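Local coordinates for putative sugar binding protein (Salmonella enterica subsp. enterica serovar Typhimurium, PDB 3KNZ) that probably binds a phosphosugar or related carbohydrate derivative through its SIS-type domains, though its exact function is not established, at residues K98-I104 against G124-M130; R52-S58 against P79-P85; R35-A41 against Y144-P149; M117-R121 against I138-D143. All coordinates share one frame; numbering follows the deposited sequence.

Interaction 1. Residues K98-I104 against G124-M130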
loop_
_atom_site.group_PDB
_atom_site.type_symbol
_atom_site.label_atom_id
_atom_site.label_comp_id
_atom_site.label_asym_id
_atom_site.label_seq_id
_atom_site.Cartn_x
_atom_site.Cartn_y
_atom_site.Cartn_z
ATOM N N LYS A 98 -3.026 11.709 -19.377
ATOM C CA LYS A 98 -4.420 11.969 -19.101
ATOM C C LYS A 98 -5.041 10.701 -18.544
ATOM O O LYS A 98 -4.880 9.624 -19.107
ATOM C CB LYS A 98 -5.137 12.431 -20.360
ATOM C CG LYS A 98 -6.525 12.970 -20.113
ATOM C CD LYS A 98 -6.968 13.837 -21.275
ATOM C CE LYS A 98 -8.319 14.447 -21.004
ATOM N NZ LYS A 98 -8.708 15.411 -22.065
ATOM N N ALA A 99 -5.740 10.832 -17.424
ATOM C CA ALA A 99 -6.344 9.688 -16.765
ATOM C C ALA A 99 -7.791 9.933 -16.387
ATOM O O ALA A 99 -8.273 11.073 -16.384
ATOM C CB ALA A 99 -5.563 9.356 -15.501
ATOM N N LEU A 100 -8.482 8.840 -16.087
ATOM C CA LEU A 100 -9.813 8.913 -15.534
ATOM C C LEU A 100 -9.592 8.617 -14.059
ATOM O O LEU A 100 -9.275 7.486 -13.685
ATOM C CB LEU A 100 -10.747 7.877 -16.144
ATOM C CG LEU A 100 -12.086 7.726 -15.416
ATOM C CD1 LEU A 100 -12.924 8.972 -15.593
ATOM C CD2 LEU A 100 -12.825 6.512 -15.928
ATOM N N VAL A 101 -9.697 9.641 -13.225
ATOM C CA VAL A 101 -9.529 9.457 -11.796
ATOM C C VAL A 101 -10.892 9.188 -11.193
ATOM O O VAL A 101 -11.783 10.027 -11.269
ATOM C CB VAL A 101 -8.876 10.676 -11.130
ATOM C CG1 VAL A 101 -8.918 10.532 -9.628
ATOM C CG2 VAL A 101 -7.439 10.835 -11.618
ATOM N N VAL A 102 -11.057 7.998 -10.626
ATOM C CA VAL A 102 -12.320 7.618 -10.015
ATOM C C VAL A 102 -12.175 7.672 -8.506
ATOM O O VAL A 102 -11.403 6.920 -7.919
ATOM C CB VAL A 102 -12.746 6.191 -10.414
ATOM C CG1 VAL A 102 -14.099 5.861 -9.812
ATOM C CG2 VAL A 102 -12.771 6.038 -11.929
ATOM N N GLY A 103 -12.906 8.582 -7.881
ATOM C CA GLY A 103 -12.881 8.713 -6.433
ATOM C C GLY A 103 -13.933 7.785 -5.886
ATOM O O GLY A 103 -15.074 7.823 -6.341
ATOM N N ILE A 104 -13.543 6.944 -4.929
ATOM C CA ILE A 104 -14.447 5.959 -4.343
ATOM C C ILE A 104 -14.595 6.147 -2.831
ATOM O O ILE A 104 -13.612 6.280 -2.102
ATOM C CB ILE A 104 -13.947 4.520 -4.599
ATOM C CG1 ILE A 104 -13.516 4.352 -6.059
ATOM C CG2 ILE A 104 -15.016 3.505 -4.205
ATOM C CD1 ILE A 104 -12.854 3.019 -6.331
ATOM N N GLY A 124 -6.637 18.855 -15.695
ATOM C CA GLY A 124 -7.181 18.331 -16.943
ATOM C C GLY A 124 -7.629 16.877 -16.971
ATOM O O GLY A 124 -8.146 16.412 -17.982
ATOM N N HIS A 125 -7.439 16.143 -15.880
ATOM C CA HIS A 125 -7.869 14.747 -15.851
ATOM C C HIS A 125 -9.388 14.681 -15.697
ATOM O O HIS A 125 -9.989 15.556 -15.077
ATOM C CB HIS A 125 -7.198 13.980 -14.707
ATOM C CG HIS A 125 -5.704 13.965 -14.777
ATOM N ND1 HIS A 125 -5.007 13.136 -15.630
ATOM C CD2 HIS A 125 -4.771 14.667 -14.091
ATOM C CE1 HIS A 125 -3.710 13.339 -15.477
ATOM N NE2 HIS A 125 -3.540 14.265 -14.550
ATOM N N ILE A 126 -10.005 13.657 -16.279
ATOM C CA ILE A 126 -11.444 13.475 -16.151
ATOM C C ILE A 126 -11.670 12.818 -14.798
ATOM O O ILE A 126 -10.901 11.947 -14.405
ATOM C CB ILE A 126 -12.055 12.567 -17.258
ATOM C CG1 ILE A 126 -11.885 13.182 -18.649
ATOM C CG2 ILE A 126 -13.544 12.316 -16.996
ATOM C CD1 ILE A 126 -10.497 13.040 -19.221
ATOM N N THR A 127 -12.712 13.236 -14.089
ATOM C CA THR A 127 -13.011 12.654 -12.792
ATOM C C THR A 127 -14.355 11.940 -12.778
ATOM O O THR A 127 -15.254 12.267 -13.549
ATOM C CB THR A 127 -13.031 13.719 -11.692
ATOM O OG1 THR A 127 -13.986 14.733 -12.036
ATOM C CG2 THR A 127 -11.649 14.333 -11.514
ATOM N N ALA A 128 -14.473 10.958 -11.890
ATOM C CA ALA A 128 -15.707 10.202 -11.706
ATOM C C ALA A 128 -15.852 9.888 -10.229
ATOM O O ALA A 128 -14.865 9.822 -9.506
ATOM C CB ALA A 128 -15.679 8.922 -12.511
ATOM N N SER A 129 -17.079 9.691 -9.774
ATOM C CA SER A 129 -17.302 9.401 -8.373
ATOM C C SER A 129 -18.048 8.095 -8.212
ATOM O O SER A 129 -18.921 7.773 -9.010
ATOM C CB SER A 129 -18.095 10.529 -7.717
ATOM O OG SER A 129 -19.367 10.678 -8.325
HETATM N N MSE A 130 -17.676 7.342 -7.184
HETATM C CA MSE A 130 -18.351 6.092 -6.844
HETATM C C MSE A 130 -18.644 6.069 -5.362
HETATM O O MSE A 130 -17.884 5.494 -4.581
HETATM C CB MSE A 130 -17.534 4.855 -7.222
HETATM C CG MSE A 130 -17.507 4.574 -8.703
HETATM SE SE MSE A 130 -16.881 2.786 -9.090
HETATM C CE MSE A 130 -16.890 2.910 -11.036
#
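Val101 and Gly103 exchange backbone hydrogen bonds with Ile126, Ala128 and Met130, pairing two interior strands in parallel register. Val101 N donates to Ile126 O at 2.9 Å, and Val101 O accepts from Ala128 N; Gly103 repeats the pattern with Ala128 O and Met130 N. Weaker CA-H...O contacts share these acceptors, as when Val102 CA approaches Ala128 O at 3.4 Å. At the start of the ladder a side chain takes over: His125 ND1 accepts from Ala99 N at 3.0 Å, the donor lying in the ring plane, while NE2 bonds to Leu93 O. Apolar contacts gather on the face of Leu100, Val102 and Ile104. There Leu100 CD1 reaches Ile126 CG2 at 3.7 Å, and Val102 CG1 meets the CG of selenomethionine Met130 at 3.8 Å. Strands 99-105 and 126-131, joined by helix 111-122, form a beta-alpha-beta unit of the SIS domain. Because both His125 ring nitrogens are bonded, with ND1 as acceptor, the proton should sit on NE2, which should also hold the ring in its rotation.

Interaction 2. Residues R52-S58 against P79-P85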
loop_
_atom_site.group_PDB
_atom_site.type_symbol
_atom_site.label_atom_id
_atom_site.label_comp_id
_atom_site.label_asym_id
_atom_site.label_seq_id
_atom_site.Cartn_x
_atom_site.Cartn_y
_atom_site.Cartn_z
ATOM N N ARG A 52 -5.102 6.180 -18.969
ATOM C CA ARG A 52 -5.049 5.255 -17.831
ATOM C C ARG A 52 -6.187 5.512 -16.837
ATOM O O ARG A 52 -6.789 6.594 -16.824
ATOM C CB ARG A 52 -3.699 5.387 -17.109
ATOM C CG ARG A 52 -3.518 6.711 -16.347
ATOM C CD ARG A 52 -2.074 6.945 -15.873
ATOM N NE ARG A 52 -1.462 5.767 -15.253
ATOM C CZ ARG A 52 -0.645 4.916 -15.875
ATOM N NH1 ARG A 52 -0.307 5.097 -17.147
ATOM N NH2 ARG A 52 -0.147 3.877 -15.218
ATOM N N ILE A 53 -6.504 4.512 -16.023
ATOM C CA ILE A 53 -7.507 4.707 -14.978
ATOM C C ILE A 53 -6.782 4.728 -13.636
ATOM O O ILE A 53 -5.874 3.933 -13.403
ATOM C CB ILE A 53 -8.624 3.616 -14.942
ATOM C CG1 ILE A 53 -9.462 3.607 -16.227
ATOM C CG2 ILE A 53 -9.559 3.843 -13.742
ATOM C CD1 ILE A 53 -8.828 2.872 -17.367
ATOM N N ILE A 54 -7.174 5.663 -12.776
ATOM C CA ILE A 54 -6.610 5.784 -11.440
ATOM C C ILE A 54 -7.766 5.666 -10.450
ATOM O O ILE A 54 -8.634 6.533 -10.409
ATOM C CB ILE A 54 -5.914 7.145 -11.250
ATOM C CG1 ILE A 54 -4.777 7.317 -12.266
ATOM C CG2 ILE A 54 -5.385 7.292 -9.836
ATOM C CD1 ILE A 54 -4.095 8.690 -12.206
ATOM N N LEU A 55 -7.803 4.573 -9.694
ATOM C CA LEU A 55 -8.832 4.366 -8.669
ATOM C C LEU A 55 -8.251 4.799 -7.329
ATOM O O LEU A 55 -7.213 4.286 -6.912
ATOM C CB LEU A 55 -9.226 2.895 -8.583
ATOM C CG LEU A 55 -9.576 2.200 -9.898
ATOM C CD1 LEU A 55 -10.007 0.772 -9.594
ATOM C CD2 LEU A 55 -10.664 2.950 -10.647
ATOM N N THR A 56 -8.907 5.735 -6.651
ATOM C CA THR A 56 -8.386 6.223 -5.380
ATOM C C THR A 56 -9.437 6.234 -4.275
ATOM O O THR A 56 -10.610 6.497 -4.519
ATOM C CB THR A 56 -7.787 7.640 -5.518
ATOM O OG1 THR A 56 -6.998 7.933 -4.359
ATOM C CG2 THR A 56 -8.890 8.698 -5.698
ATOM N N GLY A 57 -8.987 5.954 -3.056
ATOM C CA GLY A 57 -9.865 5.891 -1.900
ATOM C C GLY A 57 -9.174 5.258 -0.707
ATOM O O GLY A 57 -7.964 4.976 -0.739
ATOM N N SER A 58 -9.962 5.011 0.333
ATOM C CA SER A 58 -9.459 4.465 1.586
ATOM C C SER A 58 -10.311 3.312 2.092
ATOM O O SER A 58 -11.462 3.153 1.680
ATOM C CB SER A 58 -9.464 5.570 2.642
ATOM O OG SER A 58 -8.760 6.708 2.174
ATOM N N PRO A 79 -3.798 0.886 -18.479
ATOM C CA PRO A 79 -3.223 0.662 -17.166
ATOM C C PRO A 79 -4.213 1.106 -16.102
ATOM O O PRO A 79 -4.967 2.051 -16.327
ATOM C CB PRO A 79 -2.002 1.586 -17.153
ATOM C CG PRO A 79 -1.649 1.787 -18.573
ATOM C CD PRO A 79 -2.943 1.733 -19.330
ATOM N N VAL A 80 -4.219 0.431 -14.960
ATOM C CA VAL A 80 -5.088 0.822 -13.863
ATOM C C VAL A 80 -4.306 0.942 -12.556
ATOM O O VAL A 80 -3.765 -0.043 -12.056
ATOM C CB VAL A 80 -6.224 -0.178 -13.658
ATOM C CG1 VAL A 80 -6.995 0.160 -12.362
ATOM C CG2 VAL A 80 -7.140 -0.208 -14.887
ATOM N N ASP A 81 -4.258 2.151 -12.006
ATOM C CA ASP A 81 -3.564 2.401 -10.752
ATOM C C ASP A 81 -4.539 2.342 -9.587
ATOM O O ASP A 81 -5.707 2.700 -9.739
ATOM C CB ASP A 81 -2.947 3.805 -10.763
ATOM C CG ASP A 81 -1.898 3.991 -11.845
ATOM O OD1 ASP A 81 -1.127 3.043 -12.109
ATOM O OD2 ASP A 81 -1.824 5.106 -12.408
ATOM N N VAL A 82 -4.063 1.880 -8.429
ATOM C CA VAL A 82 -4.861 1.910 -7.197
ATOM C C VAL A 82 -4.008 2.518 -6.090
ATOM O O VAL A 82 -2.972 1.965 -5.726
ATOM C CB VAL A 82 -5.317 0.533 -6.726
ATOM C CG1 VAL A 82 -6.101 0.685 -5.437
ATOM C CG2 VAL A 82 -6.158 -0.162 -7.793
ATOM N N CYS A 83 -4.440 3.651 -5.548
ATOM C CA CYS A 83 -3.662 4.324 -4.518
ATOM C C CYS A 83 -4.511 5.176 -3.595
ATOM O O CYS A 83 -5.644 5.532 -3.922
ATOM C CB CYS A 83 -2.663 5.254 -5.175
ATOM S SG CYS A 83 -3.502 6.631 -5.929
ATOM N N TRP A 84 -3.933 5.524 -2.447
ATOM C CA TRP A 84 -4.596 6.382 -1.483
ATOM C C TRP A 84 -4.541 7.815 -1.999
ATOM O O TRP A 84 -3.584 8.198 -2.673
ATOM C CB TRP A 84 -3.929 6.283 -0.114
ATOM C CG TRP A 84 -3.852 4.897 0.385
ATOM C CD1 TRP A 84 -4.893 4.103 0.756
ATOM C CD2 TRP A 84 -2.664 4.132 0.594
ATOM N NE1 TRP A 84 -4.429 2.877 1.165
ATOM C CE2 TRP A 84 -3.062 2.871 1.080
ATOM C CE3 TRP A 84 -1.301 4.386 0.401
ATOM C CZ2 TRP A 84 -2.146 1.861 1.380
ATOM C CZ3 TRP A 84 -0.394 3.388 0.705
ATOM C CH2 TRP A 84 -0.822 2.138 1.188
ATOM N N PRO A 85 -5.567 8.613 -1.677
ATOM C CA PRO A 85 -5.654 9.983 -2.177
ATOM C C PRO A 85 -4.403 10.851 -1.982
ATOM O O PRO A 85 -4.060 11.619 -2.880
ATOM C CB PRO A 85 -6.831 10.564 -1.391
ATOM C CG PRO A 85 -7.653 9.382 -0.998
ATOM C CD PRO A 85 -6.699 8.260 -0.799
#
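Folding back at its third torsion (chi3 -45°), Arg52 lays its guanidinium edge against Asp81, whose carboxylate carbon stands anti to its own carbonyl carbon (chi1 -62°). The two residues sit near the start of a parallel strand pair, 52-56 with 80-83, joined by helix 59-76 as a beta-alpha-beta unit at the margin of the SIS-domain sheet. Arg52 NE donates to Asp81 OD2 at 2.9 Å in a nearly straight bond; the oxygen lies in the guanidinium plane and is met on its syn side, although the donor stands out of the carboxylate plane. A weak bond from Arg52 NH2 to Asp81 OD1 completes the salt bridge. Pro79 CB covers one guanidinium face, 3.5 Å from Arg52 NH2, and Arg52 of the second subunit brings a like charge close by. Between the strands, Ile53 N bonds to Pro79 O, Asp81 N to Ile53 O and Leu55 N to Asp81 O. On the face shared by Ile53, Leu55, Val80 and Val82, Leu55 CG lies 4.1 Å from Val80 CG1. At the last bridge a side chain adds to the ladder: Thr56 OG1 donates to Cys83 O at 2.8 Å, approaching from above the carbonyl plane.

Interaction 3. Residues R35-A41 against Y144-P149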
loop_
_atom_site.group_PDB
_atom_site.type_symbol
_atom_site.label_atom_id
_atom_site.label_comp_id
_atom_site.label_asym_id
_atom_site.label_seq_id
_atom_site.Cartn_x
_atom_site.Cartn_y
_atom_site.Cartn_z
ATOM N N ARG A 35 -27.209 0.996 -17.244
ATOM C CA ARG A 35 -26.375 1.977 -16.587
ATOM C C ARG A 35 -25.892 3.021 -17.576
ATOM O O ARG A 35 -24.751 2.971 -18.030
ATOM C CB ARG A 35 -25.197 1.248 -15.944
ATOM C CG ARG A 35 -25.611 0.209 -14.904
ATOM C CD ARG A 35 -26.188 0.872 -13.667
ATOM N NE ARG A 35 -25.241 1.846 -13.123
ATOM C CZ ARG A 35 -24.327 1.590 -12.189
ATOM N NH1 ARG A 35 -24.225 0.384 -11.642
ATOM N NH2 ARG A 35 -23.517 2.560 -11.787
ATOM N N GLU A 36 -26.764 3.966 -17.918
ATOM C CA GLU A 36 -26.387 5.027 -18.846
ATOM C C GLU A 36 -25.207 5.810 -18.288
ATOM O O GLU A 36 -24.356 6.283 -19.046
ATOM C CB GLU A 36 -27.560 5.970 -19.135
ATOM C CG GLU A 36 -28.774 5.303 -19.799
ATOM C CD GLU A 36 -28.466 4.616 -21.141
ATOM O OE1 GLU A 36 -27.320 4.168 -21.365
ATOM O OE2 GLU A 36 -29.396 4.498 -21.969
ATOM N N ASP A 37 -25.154 5.933 -16.962
ATOM C CA ASP A 37 -24.062 6.650 -16.319
ATOM C C ASP A 37 -22.735 5.978 -16.647
ATOM O O ASP A 37 -21.776 6.654 -17.026
ATOM C CB ASP A 37 -24.275 6.779 -14.806
ATOM C CG ASP A 37 -24.480 5.447 -14.122
ATOM O OD1 ASP A 37 -24.908 4.484 -14.797
ATOM O OD2 ASP A 37 -24.234 5.368 -12.898
ATOM N N LEU A 38 -22.676 4.655 -16.535
ATOM C CA LEU A 38 -21.453 3.935 -16.877
ATOM C C LEU A 38 -21.116 4.132 -18.353
ATOM O O LEU A 38 -19.954 4.348 -18.706
ATOM C CB LEU A 38 -21.576 2.445 -16.566
ATOM C CG LEU A 38 -21.731 2.082 -15.090
ATOM C CD1 LEU A 38 -21.859 0.573 -14.950
ATOM C CD2 LEU A 38 -20.567 2.604 -14.267
ATOM N N TRP A 39 -22.133 4.067 -19.210
ATOM C CA TRP A 39 -21.919 4.262 -20.639
ATOM C C TRP A 39 -21.413 5.666 -20.978
ATOM O O TRP A 39 -20.487 5.801 -21.777
ATOM C CB TRP A 39 -23.170 3.890 -21.441
ATOM C CG TRP A 39 -23.342 2.399 -21.507
ATOM C CD1 TRP A 39 -24.088 1.611 -20.668
ATOM C CD2 TRP A 39 -22.705 1.507 -22.433
ATOM N NE1 TRP A 39 -23.970 0.287 -21.031
ATOM C CE2 TRP A 39 -23.126 0.195 -22.108
ATOM C CE3 TRP A 39 -21.832 1.690 -23.512
ATOM C CZ2 TRP A 39 -22.702 -0.926 -22.828
ATOM C CZ3 TRP A 39 -21.409 0.579 -24.223
ATOM C CH2 TRP A 39 -21.846 -0.713 -23.879
ATOM N N ARG A 40 -21.989 6.703 -20.376
ATOM C CA ARG A 40 -21.511 8.067 -20.636
ATOM C C ARG A 40 -20.034 8.177 -20.295
ATOM O O ARG A 40 -19.260 8.765 -21.046
ATOM C CB ARG A 40 -22.299 9.112 -19.848
ATOM C CG ARG A 40 -23.695 9.374 -20.386
ATOM C CD ARG A 40 -24.354 10.557 -19.687
ATOM N NE ARG A 40 -24.540 10.314 -18.257
ATOM C CZ ARG A 40 -25.581 9.674 -17.725
ATOM N NH1 ARG A 40 -26.556 9.193 -18.496
ATOM N NH2 ARG A 40 -25.645 9.510 -16.411
ATOM N N ALA A 41 -19.654 7.607 -19.154
ATOM C CA ALA A 41 -18.259 7.608 -18.711
ATOM C C ALA A 41 -17.390 6.816 -19.688
ATOM O O ALA A 41 -16.265 7.209 -19.987
ATOM C CB ALA A 41 -18.142 7.034 -17.296
ATOM N N TYR A 144 -18.428 12.725 -13.910
ATOM C CA TYR A 144 -19.383 11.637 -14.099
ATOM C C TYR A 144 -19.726 10.940 -12.783
ATOM O O TYR A 144 -18.887 10.266 -12.194
ATOM C CB TYR A 144 -18.833 10.637 -15.125
ATOM C CG TYR A 144 -18.575 11.296 -16.456
ATOM C CD1 TYR A 144 -19.600 11.450 -17.385
ATOM C CD2 TYR A 144 -17.321 11.817 -16.766
ATOM C CE1 TYR A 144 -19.377 12.080 -18.593
ATOM C CE2 TYR A 144 -17.088 12.452 -17.978
ATOM C CZ TYR A 144 -18.119 12.577 -18.888
ATOM O OH TYR A 144 -17.897 13.201 -20.097
ATOM N N ILE A 145 -20.959 11.123 -12.316
ATOM C CA ILE A 145 -21.400 10.480 -11.089
ATOM C C ILE A 145 -21.776 9.032 -11.394
ATOM O O ILE A 145 -22.798 8.777 -12.033
ATOM C CB ILE A 145 -22.612 11.189 -10.456
ATOM C CG1 ILE A 145 -22.268 12.618 -10.034
ATOM C CG2 ILE A 145 -23.094 10.431 -9.236
ATOM C CD1 ILE A 145 -22.152 13.599 -11.172
ATOM N N LEU A 146 -20.951 8.093 -10.932
ATOM C CA LEU A 146 -21.185 6.653 -11.142
ATOM C C LEU A 146 -21.637 5.973 -9.832
ATOM O O LEU A 146 -21.192 4.874 -9.486
ATOM C CB LEU A 146 -19.905 5.992 -11.669
ATOM C CG LEU A 146 -19.201 6.696 -12.842
ATOM C CD1 LEU A 146 -17.964 5.902 -13.283
ATOM C CD2 LEU A 146 -20.160 6.927 -14.016
ATOM N N THR A 147 -22.536 6.636 -9.115
ATOM C CA THR A 147 -23.014 6.149 -7.832
ATOM C C THR A 147 -23.235 4.644 -7.801
ATOM O O THR A 147 -23.759 4.069 -8.746
ATOM C CB THR A 147 -24.357 6.821 -7.456
ATOM O OG1 THR A 147 -24.260 8.241 -7.632
ATOM C CG2 THR A 147 -24.747 6.499 -6.008
ATOM N N VAL A 148 -22.815 4.016 -6.704
ATOM C CA VAL A 148 -23.068 2.598 -6.475
ATOM C C VAL A 148 -24.542 2.528 -6.034
ATOM O O VAL A 148 -24.920 3.157 -5.038
ATOM C CB VAL A 148 -22.148 2.008 -5.370
ATOM C CG1 VAL A 148 -22.447 0.523 -5.145
ATOM C CG2 VAL A 148 -20.670 2.207 -5.722
ATOM N N PRO A 149 -25.381 1.791 -6.787
ATOM C CA PRO A 149 -26.825 1.690 -6.530
ATOM C C PRO A 149 -27.193 0.872 -5.293
ATOM O O PRO A 149 -27.510 -0.314 -5.403
ATOM C CB PRO A 149 -27.359 1.015 -7.800
ATOM C CG PRO A 149 -26.212 0.243 -8.340
ATOM C CD PRO A 149 -24.968 0.992 -7.956
HETATM O O HOH W 1 -25.686 4.674 -10.704
HETATM O O HOH W 2 -25.304 8.006 -11.256
#
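Leu146 is the knob of this contact, its forked end pushed against the first turn of helix 36-47. The CD2 methyl rests 3.4 Å from Asp37 O and 3.9 Å from Ala41 CB, in the shallow hollow between these two residues one turn apart, while CD1 faces Leu38 CD2. Next to it Tyr144 lays one ring face over Ala41 CA, which stands 4.2 Å above the ring plane, toward the rim. Pro149 makes the bump at the other end, its CD lying 3.8 Å from Arg35 NH1. Bends at chi2 and chi3 curl Arg35 back over Leu38, whose CD1 sits above the centre of the guanidinium, and bring it side-on to Asp37: NE bonds to OD1 and NH2 to OD2, each at 3.1 Å. Arg35 NH1 also bonds to Asn168 of helix 161-179, which in turn bonds to Leu146 O. The segment 144-149, which starts as the short edge strand of the SIS-domain sheet, is covered by the N-terminal part of helix 36-47. No direct hydrogen bond crosses the contact. Waters 2.8 Å from Thr147 O and 2.7 Å from Ile145 O both approach Asp37 OD2, implying that the polar linkage runs through intermediaries, water and Asn168, while the direct fit is apolar, chiefly Leu146.

Interaction 4. Residues M117-R121 against I138-D143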
loop_
_atom_site.group_PDB
_atom_site.type_symbol
_atom_site.label_atom_id
_atom_site.label_comp_id
_atom_site.label_asym_id
_atom_site.label_seq_id
_atom_site.Cartn_x
_atom_site.Cartn_y
_atom_site.Cartn_z
HETATM N N MSE A 117 -9.624 14.406 -6.199
HETATM C CA MSE A 117 -10.402 14.633 -7.412
HETATM C C MSE A 117 -10.289 16.077 -7.892
HETATM O O MSE A 117 -10.133 16.326 -9.090
HETATM C CB MSE A 117 -11.864 14.273 -7.172
HETATM C CG MSE A 117 -12.066 12.796 -6.958
HETATM SE SE MSE A 117 -13.838 12.377 -6.326
HETATM C CE MSE A 117 -14.890 13.047 -7.831
ATOM N N GLU A 118 -10.365 17.025 -6.965
ATOM C CA GLU A 118 -10.239 18.434 -7.332
ATOM C C GLU A 118 -8.841 18.716 -7.876
ATOM O O GLU A 118 -8.680 19.523 -8.791
ATOM C CB GLU A 118 -10.598 19.364 -6.161
ATOM C CG GLU A 118 -12.098 19.447 -5.906
ATOM C CD GLU A 118 -12.467 20.157 -4.606
ATOM O OE1 GLU A 118 -11.572 20.412 -3.769
ATOM O OE2 GLU A 118 -13.670 20.449 -4.414
ATOM N N ARG A 119 -7.830 18.038 -7.344
ATOM C CA ARG A 119 -6.479 18.244 -7.850
ATOM C C ARG A 119 -6.334 17.683 -9.257
ATOM O O ARG A 119 -5.688 18.298 -10.107
ATOM C CB ARG A 119 -5.430 17.642 -6.921
ATOM C CG ARG A 119 -5.262 18.408 -5.613
ATOM C CD ARG A 119 -4.034 17.941 -4.838
ATOM N NE ARG A 119 -4.055 16.506 -4.561
ATOM C CZ ARG A 119 -4.625 15.945 -3.494
ATOM N NH1 ARG A 119 -5.237 16.690 -2.582
ATOM N NH2 ARG A 119 -4.586 14.627 -3.339
ATOM N N ALA A 120 -6.944 16.528 -9.502
ATOM C CA ALA A 120 -6.880 15.900 -10.816
ATOM C C ALA A 120 -7.635 16.746 -11.832
ATOM O O ALA A 120 -7.199 16.921 -12.974
ATOM C CB ALA A 120 -7.459 14.493 -10.767
ATOM N N ARG A 121 -8.758 17.294 -11.401
ATOM C CA ARG A 121 -9.594 18.077 -12.285
ATOM C C ARG A 121 -8.899 19.378 -12.701
ATOM O O ARG A 121 -8.975 19.788 -13.856
ATOM C CB ARG A 121 -10.931 18.369 -11.600
ATOM C CG ARG A 121 -12.095 18.531 -12.553
ATOM C CD ARG A 121 -13.359 18.815 -11.788
ATOM N NE ARG A 121 -14.550 18.555 -12.582
ATOM C CZ ARG A 121 -15.787 18.731 -12.134
ATOM N NH1 ARG A 121 -15.990 19.183 -10.905
ATOM N NH2 ARG A 121 -16.826 18.465 -12.914
ATOM N N ILE A 138 -18.397 13.720 -2.707
ATOM C CA ILE A 138 -17.416 13.613 -3.790
ATOM C C ILE A 138 -18.016 13.870 -5.188
ATOM O O ILE A 138 -17.278 14.081 -6.151
ATOM C CB ILE A 138 -16.652 12.255 -3.748
ATOM C CG1 ILE A 138 -17.622 11.074 -3.821
ATOM C CG2 ILE A 138 -15.812 12.158 -2.484
ATOM C CD1 ILE A 138 -16.945 9.711 -3.866
ATOM N N ASP A 139 -19.342 13.870 -5.302
ATOM C CA ASP A 139 -20.003 14.175 -6.587
ATOM C C ASP A 139 -19.669 15.598 -7.046
ATOM O O ASP A 139 -19.718 15.901 -8.232
ATOM C CB ASP A 139 -21.533 14.008 -6.490
ATOM C CG ASP A 139 -21.955 12.561 -6.241
ATOM O OD1 ASP A 139 -21.111 11.656 -6.421
ATOM O OD2 ASP A 139 -23.128 12.327 -5.871
ATOM N N ARG A 140 -19.340 16.459 -6.085
ATOM C CA ARG A 140 -18.967 17.850 -6.338
ATOM C C ARG A 140 -17.799 18.038 -7.293
ATOM O O ARG A 140 -17.690 19.069 -7.949
ATOM C CB ARG A 140 -18.541 18.520 -5.035
ATOM C CG ARG A 140 -19.648 18.928 -4.085
ATOM C CD ARG A 140 -19.055 19.954 -3.138
ATOM N NE ARG A 140 -18.439 21.031 -3.919
ATOM C CZ ARG A 140 -17.527 21.886 -3.463
ATOM N NH1 ARG A 140 -17.090 21.809 -2.213
ATOM N NH2 ARG A 140 -17.040 22.816 -4.275
ATOM N N ALA A 141 -16.898 17.070 -7.326
ATOM C CA ALA A 141 -15.724 17.173 -8.159
ATOM C C ALA A 141 -15.740 16.090 -9.211
ATOM O O ALA A 141 -14.690 15.686 -9.702
ATOM C CB ALA A 141 -14.486 17.043 -7.300
ATOM N N ALA A 142 -16.931 15.630 -9.568
ATOM C CA ALA A 142 -17.064 14.537 -10.517
ATOM C C ALA A 142 -17.650 14.965 -11.856
ATOM O O ALA A 142 -18.732 15.544 -11.912
ATOM C CB ALA A 142 -17.928 13.448 -9.910
ATOM N N ASP A 143 -16.932 14.676 -12.938
ATOM C CA ASP A 143 -17.449 14.916 -14.278
ATOM C C ASP A 143 -18.532 13.881 -14.566
ATOM O O ASP A 143 -19.416 14.103 -15.379
ATOM C CB ASP A 143 -16.342 14.757 -15.315
ATOM C CG ASP A 143 -15.225 15.744 -15.126
ATOM O OD1 ASP A 143 -15.522 16.938 -14.926
ATOM O OD2 ASP A 143 -14.051 15.324 -15.193
#
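Selenomethionine Met117 and Ala141 meet at the apolar centre, CB to CB at 3.8 Å. SE lies 3.8 Å from Ile138 CB, the two side chains crossing at about a right angle; the turn at chi3 (61°) then swings CE to within 3.7 Å of Ala142 CB. On the flank of this core, Glu118 lays CG against Ala141 CB. The contact packs helix 111-122, the crossover helix between strands 99-105 and 126-131 of the SIS domain, against the 3-10 turn and loop that lead on to edge strand 144-145. Farther out, Arg121 runs extended from CG to NE, one guanidinium face lying over the peptide link between Ala141 and Ala142. Its NE and NH2 both grip a single oxygen, Asp143 OD1, through bent bonds; the NH2 bond measures 2.8 Å and the NE bond is slightly longer. Both donors come from the same face of the carboxylate, whose plane is turned 60° from the guanidinium. Asp143 OD2 accepts from Thr127 N, linking the salt bridge to the sheet. At the exposed margin Glu118 OE2 stands 4.1 Å from Arg140 NH2, over a guanidinium face, close enough for charge attraction alone.

From the N terminus, residues 35-41 come first but wait longest for their partner: interaction 3 closes only at 144-149, a loop that encloses the other three contacts. Inside it, interaction 2 opens at 52-58 and is complete by 79-85, before interaction 1 opens at 98-104. Interactions 1 and 4 cross, since 117-121 falls between the two halves of interaction 1 and 138-143 after them. Interactions 2 and 1 share a sheet and touch through strands 52-56 and 99-105, as in Val102 N to Ile54 O. Interaction 3 adjoins interaction 1 along the edge strand, whereas Thr127 links interaction 1 to interaction 4. Together they tie sheet, crossover helix, edge strand and covering helix 36-47 into one alpha/beta domain.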